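GNA33 (Neisseria gonorrhoeae FA 1090, PDB 2G5D) probably cleaves the glycosidic bond between N-acetylmuramic acid and N-acetylglucosamine in peptidoglycan, acting as a lytic transglycosylase that leaves a 1,6-anhydro ring on the muramic acid. Local coordinates at residues A[139-144]-A[310-315]; A[328-333]-A[371-376]. All coordinates share one frame; numbering follows the deposited sequence.

Contact 1 of 2, residues A[139-144]-A[310-315]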
loop_
_atom_site.group_PDB
_atom_site.type_symbol
_atom_site.label_atom_id
_atom_site.label_comp_id
_atom_site.label_asym_id
_atom_site.label_seq_id
_atom_site.Cartn_x
_atom_site.Cartn_y
_atom_site.Cartn_z
ATOM N N PRO A 139 -4.858 17.096 -15.066
ATOM C CA PRO A 139 -3.673 17.349 -14.238
ATOM C C PRO A 139 -3.537 16.418 -13.016
ATOM O O PRO A 139 -4.531 16.130 -12.340
ATOM C CB PRO A 139 -3.879 18.801 -13.781
ATOM C CG PRO A 139 -5.344 19.008 -13.845
ATOM C CD PRO A 139 -5.801 18.228 -15.028
ATOM N N ILE A 140 -2.315 15.946 -12.763
ATOM C CA ILE A 140 -1.965 15.254 -11.514
ATOM C C ILE A 140 -1.283 16.299 -10.664
ATOM O O ILE A 140 -0.260 16.855 -11.065
ATOM C CB ILE A 140 -0.985 14.041 -11.719
ATOM C CG1 ILE A 140 -1.663 12.843 -12.396
ATOM C CG2 ILE A 140 -0.393 13.545 -10.352
ATOM C CD1 ILE A 140 -2.255 13.083 -13.743
ATOM N N TYR A 141 -1.854 16.573 -9.497
ATOM C CA TYR A 141 -1.325 17.594 -8.608
ATOM C C TYR A 141 -0.427 17.026 -7.514
ATOM O O TYR A 141 -0.704 15.964 -6.951
ATOM C CB TYR A 141 -2.460 18.361 -7.925
ATOM C CG TYR A 141 -3.398 19.096 -8.838
ATOM C CD1 TYR A 141 -4.637 18.556 -9.150
ATOM C CD2 TYR A 141 -3.076 20.366 -9.340
ATOM C CE1 TYR A 141 -5.525 19.228 -9.972
ATOM C CE2 TYR A 141 -3.965 21.062 -10.158
ATOM C CZ TYR A 141 -5.185 20.489 -10.470
ATOM O OH TYR A 141 -6.070 21.141 -11.283
ATOM N N GLY A 142 0.641 17.759 -7.217
ATOM C CA GLY A 142 1.415 17.543 -6.010
ATOM C C GLY A 142 0.806 18.327 -4.869
ATOM O O GLY A 142 -0.286 18.884 -5.010
ATOM N N ILE A 143 1.497 18.363 -3.733
ATOM C CA ILE A 143 1.036 19.131 -2.572
ATOM C C ILE A 143 0.838 20.626 -2.913
ATOM O O ILE A 143 1.789 21.310 -3.309
ATOM C CB ILE A 143 1.966 18.941 -1.342
ATOM C CG1 ILE A 143 1.918 17.485 -0.864
ATOM C CG2 ILE A 143 1.574 19.895 -0.207
ATOM C CD1 ILE A 143 3.135 17.049 -0.063
ATOM N N PRO A 144 -0.404 21.125 -2.771
ATOM C CA PRO A 144 -0.743 22.521 -3.069
ATOM C C PRO A 144 0.078 23.549 -2.284
ATOM O O PRO A 144 0.627 23.236 -1.226
ATOM C CB PRO A 144 -2.219 22.611 -2.683
ATOM C CG PRO A 144 -2.715 21.230 -2.768
ATOM C CD PRO A 144 -1.583 20.366 -2.328
ATOM N N PRO A 310 -14.993 12.241 -1.661
ATOM C CA PRO A 310 -14.361 13.549 -1.371
ATOM C C PRO A 310 -12.853 13.456 -1.068
ATOM O O PRO A 310 -12.143 14.479 -1.085
ATOM C CB PRO A 310 -15.142 14.064 -0.150
ATOM C CG PRO A 310 -15.660 12.845 0.517
ATOM C CD PRO A 310 -15.885 11.810 -0.564
ATOM N N SER A 311 -12.386 12.237 -0.787
ATOM C CA SER A 311 -10.965 11.936 -0.609
ATOM C C SER A 311 -10.156 12.268 -1.868
ATOM O O SER A 311 -10.624 12.065 -2.974
ATOM C CB SER A 311 -10.796 10.455 -0.260
ATOM O OG SER A 311 -9.429 10.114 -0.130
ATOM N N TYR A 312 -8.951 12.793 -1.686
ATOM C CA TYR A 312 -8.108 13.197 -2.804
ATOM C C TYR A 312 -6.667 13.059 -2.392
ATOM O O TYR A 312 -6.270 13.506 -1.304
ATOM C CB TYR A 312 -8.394 14.644 -3.223
ATOM C CG TYR A 312 -8.010 14.974 -4.642
ATOM C CD1 TYR A 312 -8.925 14.793 -5.691
ATOM C CD2 TYR A 312 -6.754 15.480 -4.940
ATOM C CE1 TYR A 312 -8.588 15.089 -6.996
ATOM C CE2 TYR A 312 -6.399 15.792 -6.248
ATOM C CZ TYR A 312 -7.323 15.595 -7.271
ATOM O OH TYR A 312 -6.992 15.916 -8.571
ATOM N N ILE A 313 -5.892 12.418 -3.250
ATOM C CA ILE A 313 -4.506 12.120 -2.934
ATOM C C ILE A 313 -3.615 13.064 -3.721
ATOM O O ILE A 313 -3.862 13.337 -4.900
ATOM C CB ILE A 313 -4.169 10.607 -3.150
ATOM C CG1 ILE A 313 -4.742 9.771 -2.005
ATOM C CG2 ILE A 313 -2.666 10.350 -3.157
ATOM C CD1 ILE A 313 -6.175 9.375 -2.179
ATOM N N PHE A 314 -2.622 13.610 -3.037
ATOM C CA PHE A 314 -1.577 14.403 -3.667
ATOM C C PHE A 314 -0.311 13.561 -3.829
ATOM O O PHE A 314 -0.036 12.670 -3.035
ATOM C CB PHE A 314 -1.337 15.705 -2.889
ATOM C CG PHE A 314 -2.579 16.539 -2.749
ATOM C CD1 PHE A 314 -3.283 16.570 -1.548
ATOM C CD2 PHE A 314 -3.088 17.241 -3.846
ATOM C CE1 PHE A 314 -4.436 17.321 -1.418
ATOM C CE2 PHE A 314 -4.260 17.999 -3.731
ATOM C CZ PHE A 314 -4.938 18.032 -2.519
ATOM N N PHE A 315 0.421 13.828 -4.900
ATOM C CA PHE A 315 1.524 12.984 -5.309
ATOM C C PHE A 315 2.849 13.741 -5.340
ATOM O O PHE A 315 2.889 14.955 -5.140
ATOM C CB PHE A 315 1.227 12.368 -6.686
ATOM C CG PHE A 315 0.061 11.406 -6.696
ATOM C CD1 PHE A 315 -1.204 11.832 -7.100
ATOM C CD2 PHE A 315 0.236 10.062 -6.331
ATOM C CE1 PHE A 315 -2.285 10.946 -7.125
ATOM C CE2 PHE A 315 -0.842 9.166 -6.362
ATOM C CZ PHE A 315 -2.101 9.616 -6.744
HETATM O O HOH W 1 -4.809 14.369 -9.495
HETATM O O HOH W 2 -3.090 14.759 -7.182
#
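Phe314 drives its benzyl group into the bend that follows the strand ending at Tyr141. Phe314 CB rests 3.9 Å from Gly142 C and near Ile143 CG1. With CG turned anti to the carbonyl carbon (chi1 -57°), the ring lies under Pro144: Pro144 CD sits 3.8 Å from the Phe314 ring centroid and only 11° off the normal, a CH-pi contact over the face. Farther out, Phe314 CD2 passes 3.5 Å from Gly142 O. Phe314 CE2 meets Pro144 CG at 3.7 Å, and Phe314 CZ remains beneath the same proline.

One residue on, Phe315 N donates to Tyr141 O over 3.2 Å at 161°. That oxygen also accepts a bond from a water that donates in turn to Ile313 O, so the strands, whose directions are nearly perpendicular, are joined by one direct bond and one bridge. Tyr312 OH approaches the edge of the Tyr141 ring in its plane, 3.6 Å from Tyr141 CD1, while Ile140 CG2 leans on Phe315 CD1.

Around this buried cluster in the MltA insert region, helix 213-217 supplies Ile216 to Tyr141, Tyr312 and Phe314, and helix 234-243 packs Met240 on Ile140 and Phe315. Strand 255-263, the antiparallel neighbour of 313-317, adds Ile258 to those same two side chains.

Contact 2 of 2, residues A[328-333]-A[371-376]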
loop_
_atom_site.group_PDB
_atom_site.type_symbol
_atom_site.label_atom_id
_atom_site.label_comp_id
_atom_site.label_asym_id
_atom_site.label_seq_id
_atom_site.Cartn_x
_atom_site.Cartn_y
_atom_site.Cartn_z
ATOM N N GLY A 328 6.218 1.665 0.113
ATOM C CA GLY A 328 5.225 1.234 1.098
ATOM C C GLY A 328 5.458 1.751 2.513
ATOM O O GLY A 328 6.249 2.680 2.728
ATOM N N ALA A 329 4.764 1.134 3.471
ATOM C CA ALA A 329 4.781 1.542 4.880
ATOM C C ALA A 329 6.182 1.513 5.499
ATOM O O ALA A 329 6.483 2.312 6.376
ATOM C CB ALA A 329 3.853 0.676 5.683
ATOM N N LEU A 330 7.022 0.582 5.036
ATOM C CA LEU A 330 8.415 0.490 5.480
ATOM C C LEU A 330 9.291 1.631 4.923
ATOM O O LEU A 330 10.418 1.878 5.403
ATOM C CB LEU A 330 8.989 -0.896 5.127
ATOM C CG LEU A 330 10.410 -1.368 5.481
ATOM C CD1 LEU A 330 10.775 -1.105 6.945
ATOM C CD2 LEU A 330 10.579 -2.866 5.130
ATOM N N GLY A 331 8.773 2.331 3.914
ATOM C CA GLY A 331 9.476 3.495 3.357
ATOM C C GLY A 331 10.437 3.092 2.256
ATOM O O GLY A 331 11.321 3.873 1.868
ATOM N N THR A 332 10.265 1.862 1.768
ATOM C CA THR A 332 11.134 1.275 0.748
ATOM C C THR A 332 10.325 0.814 -0.476
ATOM O O THR A 332 9.131 0.503 -0.353
ATOM C CB THR A 332 12.006 0.087 1.307
ATOM O OG1 THR A 332 11.153 -0.955 1.818
ATOM C CG2 THR A 332 12.957 0.581 2.404
ATOM N N PRO A 333 10.964 0.793 -1.667
ATOM C CA PRO A 333 10.277 0.368 -2.900
ATOM C C PRO A 333 9.855 -1.130 -2.989
ATOM O O PRO A 333 10.672 -2.041 -2.807
ATOM C CB PRO A 333 11.280 0.755 -4.004
ATOM C CG PRO A 333 12.624 0.800 -3.325
ATOM C CD PRO A 333 12.353 1.249 -1.923
ATOM N N MET A 371 7.986 -10.477 1.367
ATOM C CA MET A 371 8.348 -9.588 2.461
ATOM C C MET A 371 7.165 -8.700 2.829
ATOM O O MET A 371 6.519 -8.113 1.965
ATOM C CB MET A 371 9.586 -8.760 2.099
ATOM C CG MET A 371 10.780 -9.615 1.610
ATOM S SD MET A 371 11.503 -10.675 2.885
ATOM C CE MET A 371 11.492 -12.206 1.957
ATOM N N ALA A 372 6.884 -8.640 4.129
ATOM C CA ALA A 372 5.793 -7.855 4.692
ATOM C C ALA A 372 6.291 -6.437 4.950
ATOM O O ALA A 372 6.812 -6.117 6.037
ATOM C CB ALA A 372 5.317 -8.499 5.967
ATOM N N GLN A 373 6.163 -5.594 3.935
ATOM C CA GLN A 373 6.838 -4.300 3.918
ATOM C C GLN A 373 5.857 -3.133 3.786
ATOM O O GLN A 373 6.258 -1.967 3.659
ATOM C CB GLN A 373 7.839 -4.282 2.775
ATOM C CG GLN A 373 9.022 -5.222 2.950
ATOM C CD GLN A 373 9.895 -5.265 1.712
ATOM O OE1 GLN A 373 9.459 -4.868 0.641
ATOM N NE2 GLN A 373 11.129 -5.753 1.853
ATOM N N ASP A 374 4.564 -3.448 3.835
ATOM C CA ASP A 374 3.526 -2.455 3.643
ATOM C C ASP A 374 2.313 -2.758 4.523
ATOM O O ASP A 374 2.188 -3.865 5.067
ATOM C CB ASP A 374 3.145 -2.416 2.166
ATOM C CG ASP A 374 2.529 -1.071 1.732
ATOM O OD1 ASP A 374 1.952 -1.044 0.634
ATOM O OD2 ASP A 374 2.609 -0.055 2.472
ATOM N N THR A 375 1.445 -1.756 4.649
ATOM C CA THR A 375 0.200 -1.795 5.406
ATOM C C THR A 375 -0.919 -1.164 4.569
ATOM O O THR A 375 -0.647 -0.400 3.647
ATOM C CB THR A 375 0.308 -0.954 6.698
ATOM O OG1 THR A 375 0.660 0.390 6.358
ATOM C CG2 THR A 375 1.345 -1.495 7.638
ATOM N N GLY A 376 -2.177 -1.467 4.894
ATOM C CA GLY A 376 -3.325 -0.729 4.337
ATOM C C GLY A 376 -4.384 -0.459 5.397
ATOM O O GLY A 376 -4.420 -1.148 6.414
HETATM O O HOH W 3 7.848 -0.335 1.976
#
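Two backbone N-H groups of the 328-333 loop are held by consecutive residues of strand 365-375. Ala329 N donates to Asp374 OD2 over 2.7 Å, reaching the oxygen from above the carboxylate plane, at 141° at the hydrogen. Leu330 N donates to Gln373 O at 3.0 Å and 154°. Each acceptor has a second donor: Asp374 OD2 takes a weak bond from Thr375 N, and Gln373 O accepts from a water that also donates to Thr332 O. That water is a second, indirect tie between loop and strand. Placing CG anti to its own backbone N (chi1 -156°) brings the Asp374 carboxylate up against the loop, where Asp374 OD2 also lies 3.2 Å from Gly328 CA.

Packing spreads from these bonds. Ala329 CB touches both Thr375 OG1, at 3.3 Å, and Asp374 OD2. On the other flank, Leu330 CB presses on Gln373 O at 3.3 Å and Leu330 CD2 meets Gln373 CG at 3.6 Å, the two chains crossing at a slant. Gln373 then runs extended past the leucine, and its NE2 is bonded to Ser64 O of helix 58-72; Asn71 of that helix donates to Leu330 O.

Residues 328-331 form a type I beta turn, closed by Gly331 N donating to Gly328 O. The turn, in the loop between strand 313-317 and strand 339-342, sits against the end of strand 365-375 in the 3D domain, whose family belongs to the double-psi beta-barrel group.

Contact 1 is a buried contact within the insert region, contact 2 the place where the loop between strands 313-317 and 339-342 settles onto the barrel. They follow one another in sequence: strand 313-317, which carries the second half of contact 1, leads into the loop whose residues 328-333 open contact 2. Their centres lie 21 Å apart and their nearest atoms about 12 Å, so neither touches the other. The centre of contact 1 lies about 17 Å from the centre of the chain, that of contact 2 about 7 Å, near the middle of this two-domain molecule. In this family the glycan chain is thought to bind in the groove between the domains.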